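Anti-sigma-I factor RsgI2 (Clostridium thermocellum, PDB 4B9P) probably holds the sigma factor SigI2 inactive until its extracellular family 3 carbohydrate-binding module, the part in this structure, senses polysaccharide. Local coordinates at residues L3-E8 with T35-S40; V42-Y47 with I90-S95. All coordinates share one frame; numbering follows the deposited sequence.

How the contacts relate
Both contacts belong to the β-sandwich of the carbohydrate-binding module, and their centres lie about 14 Å apart. In contact 1 the N-terminal segment 3-8 meets segment 35-40, which carries the chain from one sheet toward the other; contact 2 pairs two strands of that second sheet. They follow each other along the chain and touch directly. I37 CG2 packs on V42 CG2 at 3.5 Å, and L39 O lies 3.2 Å from F92 CD2. Neither is part of a metal site, although strand 42-48 of contact 2 leads straight into T49, which with D51, D132, S135 and D136 binds calcium.

Contact 1 of 2, residues L3-E8 with T35-S40; sequences LLTKIE and TPITLS
The hydroxyls of T5 and T35 meet directly, with 2.7 Å between T5 OG1 and T35 OG1 and either one able to donate. The two side chains cross at about a right angle. T35 OG1 sits between its own backbone N and carbonyl carbon (chi1 68°), a torsion that leaves its methyl on the far side from its carbonyl and lays it against the N-terminal backbone. There T35 CG2 rests 3.3 Å from L4 O and 3.4 Å from L3 O, with L3 CB beside it. The backbones themselves are joined loosely: T35 N makes a weak, strongly bent hydrogen bond to L4 O, at 3.4 Å. A water also bridges the segments: it accepts a hydrogen bond from K6 N at 3.0 Å and can donate one to T35 O, an oxygen that N31 ND2 also grips.

Further along, polar contact gives way to apolar packing. I7 CG2 meets I37 CD1 at 3.5 Å, closer than methyl groups usually lie, and again the side chains cross steeply. The extended side chain of I37 (chi2 165°) carries CD1 across to reach I7. Both isoleucines are buried and lean on strand 152-156, I7 on V154 and I37 on I156, while T5 and I7 also touch Y161. Backbone bonds from L4 to N34 and from K6 to T32 tie segment 3-8 to the chain just ahead of T35. This is a connection at one end of a β-sandwich, where a crossover between the two sheets of the family 3 module passes the start of its first strand.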
ATOM      1  N   LEU A   3      22.842   1.957 -17.448  1.00 44.86           N
ATOM      2  CA  LEU A   3      22.456   1.348 -16.189  1.00 42.75           C
ATOM      3  C   LEU A   3      20.976   1.624 -15.992  1.00 41.94           C
ATOM      4  O   LEU A   3      20.560   2.757 -15.795  1.00 45.61           O
ATOM      5  CB  LEU A   3      23.280   1.824 -14.980  1.00 44.04           C
ATOM      6  CG  LEU A   3      24.623   1.157 -14.608  1.00 44.94           C
ATOM      7  CD1 LEU A   3      25.090   1.649 -13.252  1.00 45.87           C
ATOM      8  CD2 LEU A   3      24.584  -0.374 -14.595  1.00 45.03           C
ATOM      9  N   LEU A   4      20.194   0.560 -16.065  1.00 36.73           N
ATOM     10  CA  LEU A   4      18.753   0.645 -16.016  1.00 36.02           C
ATOM     11  C   LEU A   4      18.202   0.747 -14.578  1.00 31.45           C
ATOM     12  O   LEU A   4      18.640   0.009 -13.685  1.00 32.32           O
ATOM     13  CB  LEU A   4      18.240  -0.637 -16.658  1.00 38.96           C
ATOM     14  CG  LEU A   4      16.766  -0.811 -16.962  1.00 44.02           C
ATOM     15  CD1 LEU A   4      16.407  -0.015 -18.209  1.00 47.17           C
ATOM     16  CD2 LEU A   4      16.521  -2.272 -17.169  1.00 47.42           C
ATOM     17  N   THR A   5      17.275   1.675 -14.346  1.00 29.39           N
ATOM     18  CA  THR A   5      16.503   1.675 -13.100  1.00 26.56           C
ATOM     19  C   THR A   5      15.233   0.892 -13.339  1.00 23.95           C
ATOM     20  O   THR A   5      14.476   1.213 -14.254  1.00 27.47           O
ATOM     21  CB  THR A   5      16.163   3.113 -12.640  1.00 28.21           C
ATOM     22  OG1 THR A   5      17.380   3.800 -12.369  1.00 31.30           O
ATOM     23  CG2 THR A   5      15.328   3.107 -11.372  1.00 27.75           C
ATOM     24  N   LYS A   6      15.014  -0.157 -12.546  1.00 24.13           N
ATOM     25  CA  LYS A   6      13.866  -1.023 -12.765  1.00 22.87           C
ATOM     26  C   LYS A   6      13.448  -1.645 -11.461  1.00 20.87           C
ATOM     27  O   LYS A   6      14.287  -1.990 -10.616  1.00 20.40           O
ATOM     28  CB  LYS A   6      14.195  -2.129 -13.776  1.00 24.86           C
ATOM     29  CG  LYS A   6      12.967  -2.834 -14.331  1.00 28.41           C
ATOM     30  CD  LYS A   6      13.374  -3.857 -15.382  1.00 32.69           C
ATOM     31  CE  LYS A   6      12.237  -4.808 -15.762  1.00 37.45           C
ATOM     32  NZ  LYS A   6      12.773  -6.043 -16.421  1.00 41.12           N
ATOM     33  N   ILE A   7      12.132  -1.774 -11.276  1.00 20.31           N
ATOM     34  CA  ILE A   7      11.591  -2.410 -10.095  1.00 20.15           C
ATOM     35  C   ILE A   7      10.506  -3.417 -10.484  1.00 19.82           C
ATOM     36  O   ILE A   7       9.967  -3.361 -11.604  1.00 21.08           O
ATOM     37  CB  ILE A   7      10.987  -1.378  -9.116  1.00 21.14           C
ATOM     38  CG1 ILE A   7       9.973  -0.481  -9.822  1.00 21.84           C
ATOM     39  CG2 ILE A   7      12.127  -0.579  -8.452  1.00 21.16           C
ATOM     40  CD1 ILE A   7       9.217   0.428  -8.914  1.00 22.49           C
ATOM     41  N   GLU A   8      10.185  -4.303  -9.550  1.00 19.63           N
ATOM     42  CA  GLU A   8       9.041  -5.165  -9.655  1.00 20.13           C
ATOM     43  C   GLU A   8       8.263  -5.012  -8.359  1.00 18.60           C
ATOM     44  O   GLU A   8       8.865  -4.932  -7.290  1.00 19.62           O
ATOM     45  CB  GLU A   8       9.470  -6.629  -9.863  1.00 21.48           C
ATOM     46  CG  GLU A   8       8.303  -7.559  -9.993  1.00 24.62           C
ATOM     47  CD  GLU A   8       8.721  -8.962 -10.349  1.00 29.43           C
ATOM     48  OE1 GLU A   8       8.989  -9.196 -11.547  1.00 35.22           O
ATOM     49  OE2 GLU A   8       8.768  -9.846  -9.466  1.00 28.00           O
ATOM     50  N   THR A  35      20.644  -0.163 -10.922  1.00 24.17           N
ATOM     51  CA  THR A  35      20.967   1.085 -10.228  1.00 25.30           C
ATOM     52  C   THR A  35      20.431   1.018  -8.798  1.00 24.49           C
ATOM     53  O   THR A  35      19.356   0.508  -8.574  1.00 24.67           O
ATOM     54  CB  THR A  35      20.321   2.304 -10.912  1.00 28.22           C
ATOM     55  OG1 THR A  35      18.905   2.234 -10.754  1.00 31.80           O
ATOM     56  CG2 THR A  35      20.675   2.321 -12.391  1.00 28.66           C
ATOM     57  N   PRO A  36      21.152   1.565  -7.824  1.00 24.20           N
ATOM     58  CA  PRO A  36      20.626   1.678  -6.449  1.00 23.67           C
ATOM     59  C   PRO A  36      19.491   2.688  -6.450  1.00 23.77           C
ATOM     60  O   PRO A  36      19.499   3.646  -7.220  1.00 27.94           O
ATOM     61  CB  PRO A  36      21.828   2.227  -5.644  1.00 27.34           C
ATOM     62  CG  PRO A  36      23.022   1.849  -6.504  1.00 29.79           C
ATOM     63  CD  PRO A  36      22.541   2.018  -7.928  1.00 27.92           C
ATOM     64  N   ILE A  37      18.520   2.478  -5.572  1.00 21.40           N
ATOM     65  CA  ILE A  37      17.377   3.371  -5.452  1.00 21.67           C
ATOM     66  C   ILE A  37      17.336   3.911  -4.023  1.00 21.34           C
ATOM     67  O   ILE A  37      17.365   3.152  -3.062  1.00 23.69           O
ATOM     68  CB  ILE A  37      16.065   2.620  -5.766  1.00 22.33           C
ATOM     69  CG1 ILE A  37      16.076   2.162  -7.237  1.00 22.99           C
ATOM     70  CG2 ILE A  37      14.822   3.509  -5.456  1.00 24.88           C
ATOM     71  CD1 ILE A  37      15.024   1.128  -7.584  1.00 23.50           C
ATOM     72  N   THR A  38      17.301   5.225  -3.881  1.00 21.08           N
ATOM     73  CA  THR A  38      17.188   5.815  -2.551  1.00 21.46           C
ATOM     74  C   THR A  38      15.734   5.666  -2.059  1.00 19.74           C
ATOM     75  O   THR A  38      14.811   6.206  -2.674  1.00 20.95           O
ATOM     76  CB  THR A  38      17.596   7.303  -2.611  1.00 23.50           C
ATOM     77  OG1 THR A  38      18.961   7.381  -3.043  1.00 27.91           O
ATOM     78  CG2 THR A  38      17.420   8.001  -1.246  1.00 24.52           C
ATOM     79  N   LEU A  39      15.521   4.948  -0.947  1.00 19.10           N
ATOM     80  CA  LEU A  39      14.169   4.595  -0.552  1.00 19.25           C
ATOM     81  C   LEU A  39      13.317   5.814  -0.225  1.00 19.09           C
ATOM     82  O   LEU A  39      12.133   5.812  -0.493  1.00 19.13           O
ATOM     83  CB  LEU A  39      14.190   3.617   0.613  1.00 19.45           C
ATOM     84  CG  LEU A  39      14.539   2.189   0.209  1.00 21.16           C
ATOM     85  CD1 LEU A  39      14.798   1.414   1.462  1.00 24.08           C
ATOM     86  CD2 LEU A  39      13.389   1.544  -0.593  1.00 22.08           C
ATOM     87  N   SER A  40      13.899   6.857   0.360  1.00 19.40           N
ATOM     88  CA  SER A  40      13.110   8.033   0.705  1.00 21.01           C
ATOM     89  C   SER A  40      12.448   8.671  -0.527  1.00 20.49           C
ATOM     90  O   SER A  40      11.474   9.408  -0.389  1.00 21.94           O
ATOM     91  CB  SER A  40      13.950   9.062   1.457  1.00 21.90           C
ATOM     92  OG  SER A  40      14.972   9.565   0.604  1.00 23.55           O
TER
HETATM   93  O   HOH W   1      17.311  -0.317 -10.568  1.00 23.29           O

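Contact 2 of 2, residues V42-Y47 with I90-S95; sequences VKIRYY and IGFTNS
Two neighbouring antiparallel strands of one sheet of the β-sandwich, 42-48 and 84-92, come together here, their short segments running at 164° to each other. I44 and I90 form a hydrogen-bonded pair: I44 N donates to I90 O at 2.9 Å, and I90 N donates to I44 O at 2.8 Å. Both bonds are fairly straight and lie in the carbonyl planes. I90 O also receives a CA-H contact from K43 CA at 3.4 Å.

The side chains of I44 and I90 stand next to each other on the face turned to the opposing sheet, where I90 touches I107 and S109. F92 belongs to the same buried layer and packs on V105 and I107. The edge of its ring meets V42 O, in plane beside CD2, and I44 CD1, near CZ; V42 CG1, held anti to the valine's backbone N (chi1 177°), lies 4.0 Å from F92 CE2, off the ring plane. On the other face R45 makes a salt bridge with E89, and the K43 side chain runs past G91.

Two residues beyond the isoleucine pair, at V42 and F92, the strands spread, leaving V42 O 4.3 Å from F92 N, and a water takes the place of the direct bond. It donates to V42 O at 2.7 Å and accepts from F92 N at 3.0 Å and from K43 NZ at 2.9 Å.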
ATOM      1  N   VAL A  42      10.953   6.968  -2.881  1.00 19.06           N
ATOM      2  CA  VAL A  42       9.979   6.018  -3.423  1.00 17.79           C
ATOM      3  C   VAL A  42       8.646   6.181  -2.710  1.00 17.21           C
ATOM      4  O   VAL A  42       8.615   6.273  -1.472  1.00 18.45           O
ATOM      5  CB  VAL A  42      10.448   4.581  -3.184  1.00 19.13           C
ATOM      6  CG1 VAL A  42       9.422   3.582  -3.679  1.00 20.07           C
ATOM      7  CG2 VAL A  42      11.768   4.371  -3.900  1.00 20.37           C
ATOM      8  N   LYS A  43       7.558   6.223  -3.472  1.00 17.11           N
ATOM      9  CA  LYS A  43       6.198   6.214  -2.914  1.00 16.73           C
ATOM     10  C   LYS A  43       5.441   5.081  -3.592  1.00 17.05           C
ATOM     11  O   LYS A  43       5.584   4.833  -4.797  1.00 19.56           O
ATOM     12  CB  LYS A  43       5.492   7.531  -3.213  1.00 18.20           C
ATOM     13  CG  LYS A  43       6.175   8.763  -2.648  1.00 20.23           C
ATOM     14  CD  LYS A  43       6.239   8.768  -1.136  1.00 20.78           C
ATOM     15  CE  LYS A  43       6.947  10.030  -0.633  1.00 22.64           C
ATOM     16  NZ  LYS A  43       7.144   9.985   0.846  1.00 21.26           N
ATOM     17  N   ILE A  44       4.627   4.396  -2.809  1.00 16.59           N
ATOM     18  CA  ILE A  44       3.816   3.278  -3.281  1.00 16.79           C
ATOM     19  C   ILE A  44       2.368   3.596  -2.977  1.00 16.00           C
ATOM     20  O   ILE A  44       2.098   4.008  -1.847  1.00 18.33           O
ATOM     21  CB  ILE A  44       4.223   2.001  -2.547  1.00 17.04           C
ATOM     22  CG1 ILE A  44       5.703   1.663  -2.756  1.00 18.30           C
ATOM     23  CG2 ILE A  44       3.351   0.823  -2.992  1.00 18.67           C
ATOM     24  CD1 ILE A  44       6.211   0.630  -1.774  1.00 21.21           C
ATOM     25  N   ARG A  45       1.452   3.415  -3.939  1.00 16.19           N
ATOM     26  CA  ARG A  45       0.047   3.766  -3.693  1.00 16.40           C
ATOM     27  C   ARG A  45      -0.866   2.570  -3.891  1.00 16.47           C
ATOM     28  O   ARG A  45      -0.846   1.907  -4.932  1.00 17.47           O
ATOM     29  CB  ARG A  45      -0.426   4.890  -4.628  1.00 16.87           C
ATOM     30  CG  ARG A  45       0.295   6.163  -4.353  1.00 17.91           C
ATOM     31  CD  ARG A  45      -0.223   7.258  -5.238  1.00 21.34           C
ATOM     32  NE  ARG A  45       0.463   8.496  -4.899  1.00 25.95           N
ATOM     33  CZ  ARG A  45       0.358   9.591  -5.620  1.00 33.09           C
ATOM     34  NH1 ARG A  45      -0.400   9.585  -6.715  1.00 34.83           N
ATOM     35  NH2 ARG A  45       1.024  10.679  -5.261  1.00 36.54           N
ATOM     36  N   TYR A  46      -1.702   2.344  -2.878  1.00 15.64           N
ATOM     37  CA  TYR A  46      -2.765   1.338  -2.900  1.00 16.19           C
ATOM     38  C   TYR A  46      -4.078   2.125  -2.981  1.00 16.08           C
ATOM     39  O   TYR A  46      -4.428   2.827  -2.025  1.00 16.53           O
ATOM     40  CB  TYR A  46      -2.722   0.501  -1.601  1.00 16.62           C
ATOM     41  CG  TYR A  46      -3.786  -0.588  -1.566  1.00 16.51           C
ATOM     42  CD1 TYR A  46      -5.091  -0.329  -1.089  1.00 17.11           C
ATOM     43  CD2 TYR A  46      -3.493  -1.898  -1.969  1.00 17.22           C
ATOM     44  CE1 TYR A  46      -6.062  -1.320  -1.097  1.00 17.02           C
ATOM     45  CE2 TYR A  46      -4.471  -2.914  -1.955  1.00 17.23           C
ATOM     46  CZ  TYR A  46      -5.739  -2.616  -1.494  1.00 15.78           C
ATOM     47  OH  TYR A  46      -6.628  -3.629  -1.514  1.00 16.67           O
ATOM     48  N   TYR A  47      -4.791   1.993  -4.093  1.00 16.10           N
ATOM     49  CA  TYR A  47      -5.997   2.781  -4.364  1.00 15.80           C
ATOM     50  C   TYR A  47      -7.259   2.038  -3.956  1.00 15.37           C
ATOM     51  O   TYR A  47      -7.376   0.823  -4.182  1.00 16.21           O
ATOM     52  CB  TYR A  47      -6.103   3.062  -5.855  1.00 16.34           C
ATOM     53  CG  TYR A  47      -5.058   3.958  -6.405  1.00 17.27           C
ATOM     54  CD1 TYR A  47      -5.174   5.352  -6.289  1.00 19.26           C
ATOM     55  CD2 TYR A  47      -3.919   3.429  -7.017  1.00 21.43           C
ATOM     56  CE1 TYR A  47      -4.216   6.197  -6.839  1.00 23.90           C
ATOM     57  CE2 TYR A  47      -2.956   4.256  -7.538  1.00 25.34           C
ATOM     58  CZ  TYR A  47      -3.091   5.627  -7.442  1.00 27.68           C
ATOM     59  OH  TYR A  47      -2.083   6.406  -7.998  1.00 34.97           O
ATOM     60  N   ILE A  90       2.517   4.713   0.849  1.00 17.84           N
ATOM     61  CA  ILE A  90       3.563   4.156   1.682  1.00 16.99           C
ATOM     62  C   ILE A  90       4.868   4.746   1.185  1.00 18.85           C
ATOM     63  O   ILE A  90       5.120   4.824  -0.016  1.00 19.48           O
ATOM     64  CB  ILE A  90       3.573   2.632   1.544  1.00 19.05           C
ATOM     65  CG1 ILE A  90       2.324   2.061   2.185  1.00 23.13           C
ATOM     66  CG2 ILE A  90       4.835   2.027   2.206  1.00 22.71           C
ATOM     67  CD1 ILE A  90       2.163   0.541   1.996  1.00 25.31           C
ATOM     68  N   GLY A  91       5.675   5.223   2.109  1.00 18.83           N
ATOM     69  CA  GLY A  91       6.959   5.784   1.770  1.00 19.64           C
ATOM     70  C   GLY A  91       7.975   5.326   2.787  1.00 18.80           C
ATOM     71  O   GLY A  91       7.728   4.399   3.581  1.00 18.50           O
ATOM     72  N   PHE A  92       9.131   5.987   2.754  1.00 17.95           N
ATOM     73  CA  PHE A  92      10.261   5.562   3.563  1.00 18.05           C
ATOM     74  C   PHE A  92      10.893   6.788   4.169  1.00 18.74           C
ATOM     75  O   PHE A  92      10.894   7.874   3.571  1.00 21.12           O
ATOM     76  CB  PHE A  92      11.257   4.850   2.650  1.00 18.02           C
ATOM     77  CG  PHE A  92      10.670   3.635   2.006  1.00 17.66           C
ATOM     78  CD1 PHE A  92      10.707   2.420   2.640  1.00 20.42           C
ATOM     79  CD2 PHE A  92      10.009   3.736   0.786  1.00 17.81           C
ATOM     80  CE1 PHE A  92      10.115   1.312   2.067  1.00 20.87           C
ATOM     81  CE2 PHE A  92       9.425   2.618   0.223  1.00 19.66           C
ATOM     82  CZ  PHE A  92       9.476   1.432   0.864  1.00 21.13           C
ATOM     83  N   THR A  93      11.491   6.637   5.342  1.00 18.28           N
ATOM     84  CA  THR A  93      12.091   7.803   5.994  1.00 19.30           C
ATOM     85  C   THR A  93      13.401   8.188   5.315  1.00 21.02           C
ATOM     86  O   THR A  93      13.996   7.411   4.547  1.00 21.54           O
ATOM     87  CB  THR A  93      12.366   7.537   7.451  1.00 19.54           C
ATOM     88  OG1 THR A  93      13.298   6.445   7.512  1.00 21.16           O
ATOM     89  CG2 THR A  93      11.071   7.223   8.208  1.00 20.11           C
ATOM     90  N   ASN A  94      13.865   9.392   5.628  1.00 23.33           N
ATOM     91  CA  ASN A  94      15.053   9.944   5.014  1.00 25.90           C
ATOM     92  C   ASN A  94      16.246   9.033   5.292  1.00 26.94           C
ATOM     93  O   ASN A  94      17.172   8.964   4.489  1.00 28.17           O
ATOM     94  CB  ASN A  94      15.290  11.353   5.556  1.00 29.18           C
ATOM     95  CG  ASN A  94      16.322  12.088   4.783  1.00 38.29           C
ATOM     96  OD1 ASN A  94      16.252  12.138   3.555  1.00 42.58           O
ATOM     97  ND2 ASN A  94      17.315  12.649   5.478  1.00 43.74           N
ATOM     98  N   SER A  95      16.237   8.354   6.440  1.00 25.24           N
ATOM     99  CA  SER A  95      17.324   7.487   6.867  1.00 25.97           C
ATOM    100  C   SER A  95      17.066   5.989   6.565  1.00 25.24           C
ATOM    101  O   SER A  95      17.770   5.119   7.065  1.00 27.20           O
ATOM    102  CB  SER A  95      17.592   7.749   8.339  1.00 26.94           C
ATOM    103  OG  SER A  95      18.287   8.998   8.528  1.00 28.23           O
TER
HETATM  104  O   HOH W   2       9.233   7.976   0.562  1.00 19.39           O